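PDB 6EK4: PaxB from Photorhabdus luminescens, which probably acts as one component of a two-component alpha-helical pore-forming toxin, related to YaxAB, that assembles pores in target membranes. Local coordinates for residues V144-L149 with Q290-R295; E158-I163 with G277-I282; K172-L177 with E259-I264. All blocks are in the same frame, centred on the assembly; numbering follows the deposited sequence.

Contact 1 (V144-L149 with Q290-R295); sequences VILERL and QIDKER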
ATOM      1  N   VAL A 144      -1.569  -5.302  15.369  1.00 80.09           N
ATOM      2  CA  VAL A 144      -0.968  -3.968  15.434  1.00 81.57           C
ATOM      3  C   VAL A 144       0.247  -3.894  14.512  1.00 82.39           C
ATOM      4  O   VAL A 144       1.201  -4.650  14.682  1.00 82.49           O
ATOM      5  CB  VAL A 144      -0.540  -3.611  16.874  1.00 83.24           C
ATOM      6  CG1 VAL A 144      -0.129  -2.146  16.962  1.00 83.98           C
ATOM      7  CG2 VAL A 144      -1.666  -3.909  17.856  1.00 83.58           C
ATOM      8  N   ILE A 145       0.207  -2.976  13.546  1.00 83.73           N
ATOM      9  CA  ILE A 145       1.279  -2.843  12.546  1.00 84.48           C
ATOM     10  C   ILE A 145       1.929  -1.454  12.467  1.00 86.81           C
ATOM     11  O   ILE A 145       3.043  -1.333  11.955  1.00 86.91           O
ATOM     12  CB  ILE A 145       0.787  -3.238  11.132  1.00 83.22           C
ATOM     13  CG1 ILE A 145      -0.528  -2.530  10.784  1.00 82.97           C
ATOM     14  CG2 ILE A 145       0.611  -4.747  11.036  1.00 83.05           C
ATOM     15  CD1 ILE A 145      -0.904  -2.617   9.321  1.00 81.97           C
ATOM     16  N   LEU A 146       1.254  -0.419  12.970  1.00 90.01           N
ATOM     17  CA  LEU A 146       1.735   0.964  12.835  1.00 92.51           C
ATOM     18  C   LEU A 146       2.529   1.489  14.040  1.00 96.09           C
ATOM     19  O   LEU A 146       2.763   2.695  14.146  1.00 96.89           O
ATOM     20  CB  LEU A 146       0.560   1.909  12.545  1.00 92.38           C
ATOM     21  CG  LEU A 146      -0.228   1.696  11.248  1.00 91.00           C
ATOM     22  CD1 LEU A 146      -1.252   2.811  11.078  1.00 91.43           C
ATOM     23  CD2 LEU A 146       0.694   1.623  10.037  1.00 90.01           C
ATOM     24  N   GLU A 147       2.952   0.599  14.938  1.00 99.75           N
ATOM     25  CA  GLU A 147       3.802   1.002  16.062  1.00103.75           C
ATOM     26  C   GLU A 147       5.182   1.423  15.559  1.00105.68           C
ATOM     27  O   GLU A 147       5.904   0.620  14.968  1.00104.97           O
ATOM     28  CB  GLU A 147       3.936  -0.124  17.092  1.00105.43           C
ATOM     29  CG  GLU A 147       2.766  -0.206  18.060  1.00107.21           C
ATOM     30  CD  GLU A 147       2.883  -1.359  19.042  1.00108.91           C
ATOM     31  OE1 GLU A 147       1.925  -1.573  19.817  1.00109.65           O
ATOM     32  OE2 GLU A 147       3.924  -2.053  19.046  1.00109.34           O
ATOM     33  N   ARG A 148       5.524   2.689  15.799  1.00109.54           N
ATOM     34  CA  ARG A 148       6.770   3.314  15.327  1.00111.71           C
ATOM     35  C   ARG A 148       7.132   2.994  13.869  1.00110.20           C
ATOM     36  O   ARG A 148       8.302   2.779  13.542  1.00111.13           O
ATOM     37  CB  ARG A 148       7.943   3.007  16.274  1.00114.21           C
ATOM     38  CG  ARG A 148       8.321   1.539  16.419  1.00114.72           C
ATOM     39  CD  ARG A 148       9.665   1.395  17.114  1.00117.03           C
ATOM     40  NE  ARG A 148       9.820   0.092  17.755  1.00118.38           N
ATOM     41  CZ  ARG A 148      10.853  -0.253  18.522  1.00119.93           C
ATOM     42  NH1 ARG A 148      11.846   0.604  18.752  1.00120.43           N
ATOM     43  NH2 ARG A 148      10.893  -1.466  19.064  1.00120.46           N
ATOM     44  N   LEU A 149       6.125   2.981  12.998  1.00108.37           N
ATOM     45  CA  LEU A 149       6.351   2.796  11.565  1.00106.44           C
ATOM     46  C   LEU A 149       6.516   4.157  10.884  1.00105.74           C
ATOM     47  O   LEU A 149       7.234   4.274   9.892  1.00104.31           O
ATOM     48  CB  LEU A 149       5.211   1.998  10.924  1.00105.12           C
ATOM     49  CG  LEU A 149       5.670   1.017   9.840  1.00103.77           C
ATOM     50  CD1 LEU A 149       6.311  -0.218  10.462  1.00103.50           C
ATOM     51  CD2 LEU A 149       4.512   0.616   8.946  1.00102.82           C
ATOM     52  N   GLN A 290      -0.376   1.296   3.503  1.00 73.28           N
ATOM     53  CA  GLN A 290      -1.500   1.052   2.602  1.00 72.69           C
ATOM     54  C   GLN A 290      -2.380  -0.091   3.113  1.00 71.74           C
ATOM     55  O   GLN A 290      -3.601  -0.027   2.993  1.00 71.78           O
ATOM     56  CB  GLN A 290      -0.997   0.743   1.186  1.00 72.85           C
ATOM     57  CG  GLN A 290      -2.089   0.628   0.128  1.00 73.60           C
ATOM     58  CD  GLN A 290      -2.940   1.879   0.004  1.00 74.93           C
ATOM     59  OE1 GLN A 290      -4.159   1.799  -0.151  1.00 75.41           O
ATOM     60  NE2 GLN A 290      -2.303   3.043   0.073  1.00 75.39           N
ATOM     61  N   ILE A 291      -1.761  -1.126   3.679  1.00 70.94           N
ATOM     62  CA  ILE A 291      -2.502  -2.249   4.264  1.00 70.43           C
ATOM     63  C   ILE A 291      -3.418  -1.781   5.400  1.00 71.15           C
ATOM     64  O   ILE A 291      -4.537  -2.277   5.537  1.00 71.67           O
ATOM     65  CB  ILE A 291      -1.552  -3.374   4.751  1.00 69.99           C
ATOM     66  CG1 ILE A 291      -1.051  -4.183   3.550  1.00 69.54           C
ATOM     67  CG2 ILE A 291      -2.246  -4.309   5.737  1.00 69.89           C
ATOM     68  CD1 ILE A 291       0.116  -5.099   3.857  1.00 69.48           C
ATOM     69  N   ASP A 292      -2.948  -0.826   6.200  1.00 72.14           N
ATOM     70  CA  ASP A 292      -3.766  -0.254   7.270  1.00 73.35           C
ATOM     71  C   ASP A 292      -4.937   0.554   6.709  1.00 73.51           C
ATOM     72  O   ASP A 292      -6.034   0.533   7.271  1.00 73.87           O
ATOM     73  CB  ASP A 292      -2.927   0.634   8.191  1.00 74.66           C
ATOM     74  CG  ASP A 292      -3.665   1.008   9.466  1.00 76.41           C
ATOM     75  OD1 ASP A 292      -3.920   0.109  10.295  1.00 77.55           O
ATOM     76  OD2 ASP A 292      -3.994   2.200   9.640  1.00 77.63           O
ATOM     77  N   LYS A 293      -4.700   1.263   5.607  1.00 73.35           N
ATOM     78  CA  LYS A 293      -5.745   2.059   4.959  1.00 74.32           C
ATOM     79  C   LYS A 293      -6.767   1.185   4.231  1.00 73.74           C
ATOM     80  O   LYS A 293      -7.951   1.520   4.188  1.00 74.70           O
ATOM     81  CB  LYS A 293      -5.132   3.083   4.000  1.00 75.62           C
ATOM     82  CG  LYS A 293      -4.383   4.201   4.709  1.00 77.57           C
ATOM     83  CD  LYS A 293      -3.704   5.144   3.728  1.00 78.82           C
ATOM     84  CE  LYS A 293      -2.879   6.193   4.455  1.00 80.26           C
ATOM     85  NZ  LYS A 293      -2.109   7.058   3.519  1.00 80.74           N
ATOM     86  N   GLU A 294      -6.308   0.073   3.660  1.00 72.37           N
ATOM     87  CA  GLU A 294      -7.210  -0.910   3.054  1.00 71.45           C
ATOM     88  C   GLU A 294      -8.014  -1.643   4.131  1.00 70.65           C
ATOM     89  O   GLU A 294      -9.184  -1.969   3.924  1.00 70.80           O
ATOM     90  CB  GLU A 294      -6.432  -1.921   2.205  1.00 71.42           C
ATOM     91  CG  GLU A 294      -5.725  -1.329   0.989  1.00 72.19           C
ATOM     92  CD  GLU A 294      -6.664  -0.912  -0.130  1.00 73.30           C
ATOM     93  OE1 GLU A 294      -7.887  -1.155  -0.033  1.00 74.13           O
ATOM     94  OE2 GLU A 294      -6.169  -0.333  -1.121  1.00 74.53           O
ATOM     95  N   ARG A 295      -7.381  -1.902   5.276  1.00 69.34           N
ATOM     96  CA  ARG A 295      -8.063  -2.531   6.408  1.00 68.42           C
ATOM     97  C   ARG A 295      -9.147  -1.620   6.979  1.00 68.65           C
ATOM     98  O   ARG A 295     -10.221  -2.086   7.351  1.00 68.88           O
ATOM     99  CB  ARG A 295      -7.066  -2.901   7.510  1.00 68.12           C
ATOM    100  CG  ARG A 295      -7.723  -3.504   8.743  1.00 68.18           C
ATOM    101  CD  ARG A 295      -6.711  -4.071   9.719  1.00 68.14           C
ATOM    102  NE  ARG A 295      -5.851  -3.038  10.292  1.00 68.95           N
ATOM    103  CZ  ARG A 295      -5.002  -3.235  11.299  1.00 69.82           C
ATOM    104  NH1 ARG A 295      -4.887  -4.433  11.868  1.00 69.54           N
ATOM    105  NH2 ARG A 295      -4.263  -2.224  11.745  1.00 70.88           N
TER
HETATM  106  O   HOH W   1      -2.006  -0.629  13.458  1.00 45.08           O
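R295, whose NH2 lies against I145 of the 144-149 loop, is gripped at this nitrogen by D292 and by a water. The salt bridge to D292 OD1 measures 2.8 Å from R295 NH2, with an N-H...O angle of 159°. The carboxylate oxygen sits at the edge of the guanidinium, close to its plane. R295 and D292 are one helical turn apart, and their pairing would restrain the rotation of both groups. The water also lies at the guanidinium edge; it accepts a weak bond from R295 NH2 and another, 3.2 Å long, from I145 N, linking loop backbone to helix. The other terminal nitrogen, NH1, bonds the carbonyls of V140 and V143, at the end of helix 101-141 and just after it.

I145 supplies the apolar cover. Its CG1 lies between the backbone N and the carbonyl carbon (chi1 50°), and with chi2 extended CD1 lies over one face of the guanidinium. I145 CD1 also meets D292 CB at 4.0 Å and I291 CG2 at 4.2 Å. L146 comes in beside it, its CG and CD1 lying obliquely across the D292 carboxylate. K46 and I50 of helix 42-73 close round I145 as well, and R295 also packs on I50. The water, the packing of I145 and L146 and the R295 NH1 bonds together hold an interhelical loop against a neighbouring helix, 247-321, of an elongated all-helical bundle.

Contact 2 (E158-I163 with G277-I282); sequences ERKAEI and GVEQRI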
ATOM      1  N   GLU A 158      15.581   9.694   5.895  1.00 92.70           N
ATOM      2  CA  GLU A 158      16.769  10.442   6.315  1.00 93.33           C
ATOM      3  C   GLU A 158      18.041   9.771   5.794  1.00 90.79           C
ATOM      4  O   GLU A 158      18.954  10.450   5.323  1.00 89.84           O
ATOM      5  CB  GLU A 158      16.834  10.577   7.842  1.00 95.94           C
ATOM      6  CG  GLU A 158      15.966  11.695   8.404  1.00 98.34           C
ATOM      7  CD  GLU A 158      15.973  11.743   9.923  1.00100.86           C
ATOM      8  OE1 GLU A 158      17.048  11.536  10.527  1.00102.29           O
ATOM      9  OE2 GLU A 158      14.902  11.998  10.515  1.00101.67           O
ATOM     10  N   ARG A 159      18.095   8.442   5.884  1.00 88.80           N
ATOM     11  CA  ARG A 159      19.229   7.679   5.357  1.00 87.11           C
ATOM     12  C   ARG A 159      19.289   7.771   3.829  1.00 84.20           C
ATOM     13  O   ARG A 159      20.374   7.810   3.249  1.00 83.63           O
ATOM     14  CB  ARG A 159      19.165   6.210   5.796  1.00 87.19           C
ATOM     15  CG  ARG A 159      20.484   5.469   5.620  1.00 88.24           C
ATOM     16  CD  ARG A 159      20.344   3.963   5.791  1.00 88.89           C
ATOM     17  NE  ARG A 159      21.500   3.248   5.245  1.00 89.28           N
ATOM     18  CZ  ARG A 159      21.619   1.922   5.177  1.00 89.45           C
ATOM     19  NH1 ARG A 159      20.652   1.128   5.628  1.00 89.32           N
ATOM     20  NH2 ARG A 159      22.717   1.383   4.654  1.00 89.21           N
ATOM     21  N   LYS A 160      18.122   7.805   3.185  1.00 81.65           N
ATOM     22  CA  LYS A 160      18.036   7.998   1.737  1.00 79.53           C
ATOM     23  C   LYS A 160      18.547   9.379   1.328  1.00 79.63           C
ATOM     24  O   LYS A 160      19.185   9.521   0.285  1.00 79.55           O
ATOM     25  CB  LYS A 160      16.591   7.828   1.256  1.00 78.93           C
ATOM     26  CG  LYS A 160      16.415   7.899  -0.256  1.00 78.12           C
ATOM     27  CD  LYS A 160      14.950   8.013  -0.647  1.00 78.36           C
ATOM     28  CE  LYS A 160      14.792   8.197  -2.148  1.00 77.93           C
ATOM     29  NZ  LYS A 160      13.372   8.422  -2.538  1.00 77.95           N
ATOM     30  N   ALA A 161      18.258  10.387   2.148  1.00 80.59           N
ATOM     31  CA  ALA A 161      18.657  11.764   1.859  1.00 81.32           C
ATOM     32  C   ALA A 161      20.176  11.935   1.860  1.00 81.57           C
ATOM     33  O   ALA A 161      20.732  12.543   0.944  1.00 81.64           O
ATOM     34  CB  ALA A 161      18.019  12.721   2.856  1.00 82.56           C
ATOM     35  N   GLU A 162      20.838  11.395   2.883  1.00 81.73           N
ATOM     36  CA  GLU A 162      22.298  11.512   3.002  1.00 82.00           C
ATOM     37  C   GLU A 162      23.063  10.598   2.034  1.00 80.02           C
ATOM     38  O   GLU A 162      24.190  10.919   1.655  1.00 80.03           O
ATOM     39  CB  GLU A 162      22.772  11.302   4.450  1.00 83.77           C
ATOM     40  CG  GLU A 162      22.410   9.969   5.094  1.00 84.71           C
ATOM     41  CD  GLU A 162      22.808   9.901   6.563  1.00 86.79           C
ATOM     42  OE1 GLU A 162      23.686  10.682   6.989  1.00 88.30           O
ATOM     43  OE2 GLU A 162      22.240   9.063   7.296  1.00 87.38           O
ATOM     44  N   ILE A 163      22.464   9.475   1.638  1.00 78.31           N
ATOM     45  CA  ILE A 163      23.054   8.617   0.601  1.00 76.75           C
ATOM     46  C   ILE A 163      22.987   9.321  -0.755  1.00 75.97           C
ATOM     47  O   ILE A 163      23.979   9.359  -1.485  1.00 75.25           O
ATOM     48  CB  ILE A 163      22.370   7.232   0.520  1.00 75.93           C
ATOM     49  CG1 ILE A 163      22.786   6.371   1.716  1.00 76.54           C
ATOM     50  CG2 ILE A 163      22.741   6.508  -0.772  1.00 74.67           C
ATOM     51  CD1 ILE A 163      21.949   5.123   1.903  1.00 76.26           C
ATOM     52  N   GLY A 277      18.587  -0.522  -1.379  1.00 68.52           N
ATOM     53  CA  GLY A 277      18.152  -1.083  -0.105  1.00 69.44           C
ATOM     54  C   GLY A 277      17.133  -0.214   0.609  1.00 70.38           C
ATOM     55  O   GLY A 277      16.062  -0.693   0.982  1.00 70.59           O
ATOM     56  N   VAL A 278      17.462   1.064   0.792  1.00 71.00           N
ATOM     57  CA  VAL A 278      16.558   1.996   1.476  1.00 71.50           C
ATOM     58  C   VAL A 278      15.277   2.230   0.674  1.00 71.67           C
ATOM     59  O   VAL A 278      14.193   2.307   1.250  1.00 71.50           O
ATOM     60  CB  VAL A 278      17.228   3.356   1.820  1.00 71.78           C
ATOM     61  CG1 VAL A 278      18.426   3.149   2.734  1.00 72.35           C
ATOM     62  CG2 VAL A 278      17.639   4.123   0.569  1.00 71.85           C
ATOM     63  N   GLU A 279      15.400   2.327  -0.649  1.00 72.17           N
ATOM     64  CA  GLU A 279      14.240   2.550  -1.517  1.00 72.87           C
ATOM     65  C   GLU A 279      13.272   1.366  -1.513  1.00 72.19           C
ATOM     66  O   GLU A 279      12.059   1.556  -1.609  1.00 71.96           O
ATOM     67  CB  GLU A 279      14.671   2.870  -2.954  1.00 73.93           C
ATOM     68  CG  GLU A 279      15.104   4.317  -3.156  1.00 76.24           C
ATOM     69  CD  GLU A 279      15.209   4.711  -4.620  1.00 78.14           C
ATOM     70  OE1 GLU A 279      14.292   4.377  -5.404  1.00 79.42           O
ATOM     71  OE2 GLU A 279      16.206   5.371  -4.990  1.00 78.55           O
ATOM     72  N   GLN A 280      13.808   0.152  -1.408  1.00 72.05           N
ATOM     73  CA  GLN A 280      12.975  -1.044  -1.297  1.00 72.26           C
ATOM     74  C   GLN A 280      12.273  -1.098   0.059  1.00 71.66           C
ATOM     75  O   GLN A 280      11.115  -1.508   0.145  1.00 71.63           O
ATOM     76  CB  GLN A 280      13.805  -2.313  -1.506  1.00 73.30           C
ATOM     77  CG  GLN A 280      12.988  -3.593  -1.417  1.00 75.08           C
ATOM     78  CD  GLN A 280      13.653  -4.774  -2.099  1.00 77.12           C
ATOM     79  OE1 GLN A 280      14.867  -4.958  -2.008  1.00 78.68           O
ATOM     80  NE2 GLN A 280      12.855  -5.587  -2.786  1.00 78.43           N
ATOM     81  N   ARG A 281      12.978  -0.685   1.110  1.00 70.90           N
ATOM     82  CA  ARG A 281      12.416  -0.687   2.463  1.00 70.52           C
ATOM     83  C   ARG A 281      11.392   0.431   2.674  1.00 69.57           C
ATOM     84  O   ARG A 281      10.408   0.240   3.387  1.00 69.52           O
ATOM     85  CB  ARG A 281      13.526  -0.609   3.516  1.00 71.05           C
ATOM     86  CG  ARG A 281      14.327  -1.896   3.639  1.00 70.91           C
ATOM     87  CD  ARG A 281      15.174  -1.924   4.901  1.00 71.55           C
ATOM     88  NE  ARG A 281      16.201  -0.887   4.895  1.00 71.54           N
ATOM     89  CZ  ARG A 281      17.330  -0.934   4.189  1.00 71.31           C
ATOM     90  NH1 ARG A 281      17.608  -1.972   3.403  1.00 70.79           N
ATOM     91  NH2 ARG A 281      18.192   0.072   4.266  1.00 71.83           N
ATOM     92  N   ILE A 282      11.624   1.587   2.057  1.00 68.55           N
ATOM     93  CA  ILE A 282      10.644   2.677   2.072  1.00 68.12           C
ATOM     94  C   ILE A 282       9.378   2.247   1.324  1.00 67.57           C
ATOM     95  O   ILE A 282       8.261   2.535   1.763  1.00 67.81           O
ATOM     96  CB  ILE A 282      11.221   3.975   1.459  1.00 67.92           C
ATOM     97  CG1 ILE A 282      12.297   4.564   2.381  1.00 68.27           C
ATOM     98  CG2 ILE A 282      10.125   5.012   1.232  1.00 68.08           C
ATOM     99  CD1 ILE A 282      13.247   5.519   1.687  1.00 68.32           C
TER
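The R159 guanidinium has V278 CG1 over one face, and its NH1 comes obliquely toward R281, the two guanidinium planes being 27° apart. The R281 group carries G277 O and V278 CA over one of its own faces, both offset toward its rim; the carbonyl lies above the plane and is not hydrogen-bonded to it. Both arginines sit along one flank of an antiparallel helix pair, helices 149-193 and 247-321. The short axes pass 9.7 Å apart at a crossing angle of -152°, consistent with a left-handed antiparallel coiled-coil-like pair. The modelled R159 NH1 to R281 NH2 approach joins two donors of like charge, and at this resolution its closeness is doubtful. E156 offers R281 NH2 a long, weak ion pair, which may offset some of that charge, and Q274 accepts a weak bond from R159 NH2.

Between the helices V278 is the buried centre. V278 CG1 touches R159 CD at 3.7 Å and I163 CD1 at 4.1 Å, while CG2 faces the other way, toward K160 CB at 3.9 Å. K160 leaves its helix with CG anti to the backbone N (chi1 -175°) and runs out extended, its methylenes crossing the I282 side chain at about a right angle. K160 CD meets I282 CD1 at 3.8 Å. Farther along, CE reaches E279 CG at 4.0 Å, yet the charged ends remain apart, with K160 NZ 4.8 Å from E279 OE2.

Contact 3 (K172-L177 with E259-I264); sequences KNKAKL and ERINQI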
ATOM      1  N   LYS A 172      30.272  14.910  -8.207  1.00 80.35           N
ATOM      2  CA  LYS A 172      30.781  16.251  -8.488  1.00 80.79           C
ATOM      3  C   LYS A 172      32.301  16.313  -8.316  1.00 79.92           C
ATOM      4  O   LYS A 172      32.997  16.931  -9.127  1.00 79.67           O
ATOM      5  CB  LYS A 172      30.093  17.284  -7.590  1.00 82.27           C
ATOM      6  CG  LYS A 172      30.049  18.687  -8.179  1.00 84.00           C
ATOM      7  CD  LYS A 172      28.926  19.514  -7.567  1.00 85.88           C
ATOM      8  CE  LYS A 172      28.575  20.716  -8.429  1.00 87.29           C
ATOM      9  NZ  LYS A 172      27.285  21.331  -8.011  1.00 88.51           N
ATOM     10  N   ASN A 173      32.806  15.674  -7.263  1.00 78.56           N
ATOM     11  CA  ASN A 173      34.251  15.555  -7.043  1.00 77.69           C
ATOM     12  C   ASN A 173      34.935  14.720  -8.124  1.00 76.35           C
ATOM     13  O   ASN A 173      36.092  14.971  -8.464  1.00 76.82           O
ATOM     14  CB  ASN A 173      34.547  14.948  -5.667  1.00 77.94           C
ATOM     15  CG  ASN A 173      34.169  15.872  -4.522  1.00 79.61           C
ATOM     16  OD1 ASN A 173      33.704  16.993  -4.734  1.00 80.73           O
ATOM     17  ND2 ASN A 173      34.368  15.400  -3.297  1.00 80.37           N
ATOM     18  N   LYS A 174      34.222  13.727  -8.654  1.00 75.17           N
ATOM     19  CA  LYS A 174      34.734  12.908  -9.752  1.00 74.39           C
ATOM     20  C   LYS A 174      34.797  13.727 -11.038  1.00 74.59           C
ATOM     21  O   LYS A 174      35.786  13.663 -11.770  1.00 74.57           O
ATOM     22  CB  LYS A 174      33.853  11.675  -9.976  1.00 73.63           C
ATOM     23  CG  LYS A 174      34.543  10.549 -10.734  1.00 72.94           C
ATOM     24  CD  LYS A 174      33.627   9.874 -11.748  1.00 72.84           C
ATOM     25  CE  LYS A 174      32.387   9.268 -11.108  1.00 73.20           C
ATOM     26  NZ  LYS A 174      31.517   8.601 -12.117  1.00 72.90           N
ATOM     27  N   ALA A 175      33.740  14.494 -11.304  1.00 74.91           N
ATOM     28  CA  ALA A 175      33.665  15.337 -12.501  1.00 75.15           C
ATOM     29  C   ALA A 175      34.803  16.357 -12.573  1.00 75.83           C
ATOM     30  O   ALA A 175      35.287  16.669 -13.663  1.00 76.22           O
ATOM     31  CB  ALA A 175      32.320  16.045 -12.566  1.00 75.23           C
ATOM     32  N   LYS A 176      35.225  16.872 -11.419  1.00 76.30           N
ATOM     33  CA  LYS A 176      36.357  17.797 -11.356  1.00 77.16           C
ATOM     34  C   LYS A 176      37.673  17.074 -11.649  1.00 76.23           C
ATOM     35  O   LYS A 176      38.515  17.578 -12.391  1.00 75.65           O
ATOM     36  CB  LYS A 176      36.442  18.475  -9.984  1.00 78.53           C
ATOM     37  CG  LYS A 176      37.321  19.721  -9.978  1.00 80.06           C
ATOM     38  CD  LYS A 176      38.328  19.722  -8.838  1.00 80.75           C
ATOM     39  CE  LYS A 176      39.374  20.812  -9.026  1.00 81.41           C
ATOM     40  NZ  LYS A 176      40.555  20.615  -8.141  1.00 81.58           N
ATOM     41  N   LEU A 177      37.846  15.898 -11.055  1.00 75.69           N
ATOM     42  CA  LEU A 177      39.039  15.080 -11.287  1.00 75.49           C
ATOM     43  C   LEU A 177      39.138  14.582 -12.732  1.00 75.19           C
ATOM     44  O   LEU A 177      40.240  14.378 -13.238  1.00 74.90           O
ATOM     45  CB  LEU A 177      39.078  13.890 -10.318  1.00 75.62           C
ATOM     46  CG  LEU A 177      39.759  14.096  -8.957  1.00 76.30           C
ATOM     47  CD1 LEU A 177      39.533  15.489  -8.381  1.00 77.41           C
ATOM     48  CD2 LEU A 177      39.291  13.028  -7.979  1.00 76.48           C
ATOM     49  N   GLU A 259      43.723   6.712  -9.795  1.00 83.76           N
ATOM     50  CA  GLU A 259      43.510   5.945  -8.567  1.00 84.58           C
ATOM     51  C   GLU A 259      42.369   6.523  -7.728  1.00 84.48           C
ATOM     52  O   GLU A 259      41.610   5.772  -7.112  1.00 85.33           O
ATOM     53  CB  GLU A 259      44.797   5.900  -7.734  1.00 85.89           C
ATOM     54  CG  GLU A 259      44.685   5.096  -6.444  1.00 87.44           C
ATOM     55  CD  GLU A 259      45.994   5.012  -5.677  1.00 89.37           C
ATOM     56  OE1 GLU A 259      45.942   4.810  -4.445  1.00 90.62           O
ATOM     57  OE2 GLU A 259      47.074   5.146  -6.294  1.00 90.18           O
ATOM     58  N   ARG A 260      42.254   7.849  -7.705  1.00 83.52           N
ATOM     59  CA  ARG A 260      41.225   8.521  -6.910  1.00 82.80           C
ATOM     60  C   ARG A 260      39.865   8.461  -7.607  1.00 80.87           C
ATOM     61  O   ARG A 260      38.838   8.292  -6.949  1.00 81.27           O
ATOM     62  CB  ARG A 260      41.619   9.973  -6.616  1.00 84.39           C
ATOM     63  CG  ARG A 260      41.267  10.427  -5.205  1.00 86.58           C
ATOM     64  CD  ARG A 260      41.675  11.870  -4.933  1.00 88.41           C
ATOM     65  NE  ARG A 260      43.099  12.120  -5.168  1.00 89.46           N
ATOM     66  CZ  ARG A 260      43.697  13.299  -5.001  1.00 90.75           C
ATOM     67  NH1 ARG A 260      43.010  14.359  -4.582  1.00 91.62           N
ATOM     68  NH2 ARG A 260      44.998  13.421  -5.250  1.00 90.83           N
ATOM     69  N   ILE A 261      39.861   8.600  -8.933  1.00 78.40           N
ATOM     70  CA  ILE A 261      38.631   8.481  -9.726  1.00 76.61           C
ATOM     71  C   ILE A 261      38.076   7.058  -9.650  1.00 75.94           C
ATOM     72  O   ILE A 261      36.870   6.865  -9.488  1.00 75.75           O
ATOM     73  CB  ILE A 261      38.856   8.884 -11.203  1.00 75.85           C
ATOM     74  CG1 ILE A 261      39.093  10.394 -11.303  1.00 76.49           C
ATOM     75  CG2 ILE A 261      37.660   8.498 -12.068  1.00 75.22           C
ATOM     76  CD1 ILE A 261      39.582  10.857 -12.658  1.00 76.77           C
ATOM     77  N   ASN A 262      38.962   6.071  -9.772  1.00 75.25           N
ATOM     78  CA  ASN A 262      38.583   4.667  -9.621  1.00 74.38           C
ATOM     79  C   ASN A 262      38.020   4.377  -8.231  1.00 72.82           C
ATOM     80  O   ASN A 262      37.064   3.615  -8.093  1.00 71.42           O
ATOM     81  CB  ASN A 262      39.782   3.755  -9.899  1.00 75.71           C
ATOM     82  CG  ASN A 262      39.453   2.283  -9.721  1.00 77.38           C
ATOM     83  OD1 ASN A 262      38.462   1.787 -10.260  1.00 77.93           O
ATOM     84  ND2 ASN A 262      40.284   1.577  -8.960  1.00 78.35           N
ATOM     85  N   GLN A 263      38.614   4.992  -7.212  1.00 72.21           N
ATOM     86  CA  GLN A 263      38.142   4.844  -5.835  1.00 72.13           C
ATOM     87  C   GLN A 263      36.753   5.460  -5.643  1.00 71.22           C
ATOM     88  O   GLN A 263      35.929   4.914  -4.909  1.00 71.70           O
ATOM     89  CB  GLN A 263      39.142   5.473  -4.856  1.00 72.86           C
ATOM     90  CG  GLN A 263      38.806   5.277  -3.382  1.00 73.73           C
ATOM     91  CD  GLN A 263      38.704   3.814  -2.989  1.00 74.07           C
ATOM     92  OE1 GLN A 263      39.683   3.069  -3.062  1.00 74.64           O
ATOM     93  NE2 GLN A 263      37.516   3.398  -2.564  1.00 73.58           N
ATOM     94  N   ILE A 264      36.500   6.591  -6.300  1.00 69.93           N
ATOM     95  CA  ILE A 264      35.192   7.249  -6.232  1.00 69.38           C
ATOM     96  C   ILE A 264      34.122   6.422  -6.954  1.00 68.80           C
ATOM     97  O   ILE A 264      32.985   6.327  -6.483  1.00 68.81           O
ATOM     98  CB  ILE A 264      35.251   8.688  -6.798  1.00 69.36           C
ATOM     99  CG1 ILE A 264      36.057   9.588  -5.856  1.00 70.01           C
ATOM    100  CG2 ILE A 264      33.853   9.269  -6.980  1.00 69.34           C
ATOM    101  CD1 ILE A 264      36.531  10.881  -6.487  1.00 70.33           C
TER
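Helical segments 172-177 and 259-264 run antiparallel at 154°, their axes 9.9 Å apart at closest approach, with K174 and I261 facing each other at a CA-to-CA distance of 5.9 Å. The interface is built from L177, I261, I264 and the carbon stem of K174, with R260 at its margin.

L177 enters from its helix and engages both isoleucines by different parts. L177 CB rests on I261 CG1 at 3.6 Å, and I261 CD1 reaches on to lie beside the L177 carbonyl oxygen. The other isoleucine is met by a branch tip, L177 CD2 lying 3.8 Å from I264 CD1. The R260 side chain crosses that of L177 at about a right angle, its CD 4.0 Å from L177 CD2, so the arginine adds hydrocarbon to the contact.

K174, one turn earlier on the same helix, meets the two isoleucines by their CG2 methyls. With CG anti to the backbone N (chi1 -160°), its CB and CG come over these methyls, the distance from K174 CB to I264 CG2 being 3.8 Å. The chain then bends at its second and third torsions. Its ammonium group makes a salt bridge with E171 on its own helix and a hydrogen bond with N265 on the facing one, a polar tie between the helices beside the apolar seam.

The seam continues both ways along this coiled-coil-like pair, where I261 also touches R181 and I264 touches Q170, both on helix 149-193. The contact thus joins helix 149-193 to helix 247-321 near the protein surface, its centre about 40 Å from the centre of the chain.

Overall arrangement
The three contacts succeed one another along helix 247-321, contact 3 nested along the chain within contact 2 and contact 2 within contact 1. Contact 1 is the buried one, its centre about 9 Å from the centre of the chain, where the loop ahead of helix 149-193 meets the bundle; it combines aliphatic packing with a buried arginine paired within its own helix and linked across by water and backbone carbonyls. Contacts 2 and 3, with centres about 24 Å apart, both join helices 149-193 and 247-321 as these run antiparallel toward one end of the molecule. Burial falls along the way: contact 2 is partly buried and flanked by arginines, whereas contact 3 is a surface contact, chiefly aliphatic.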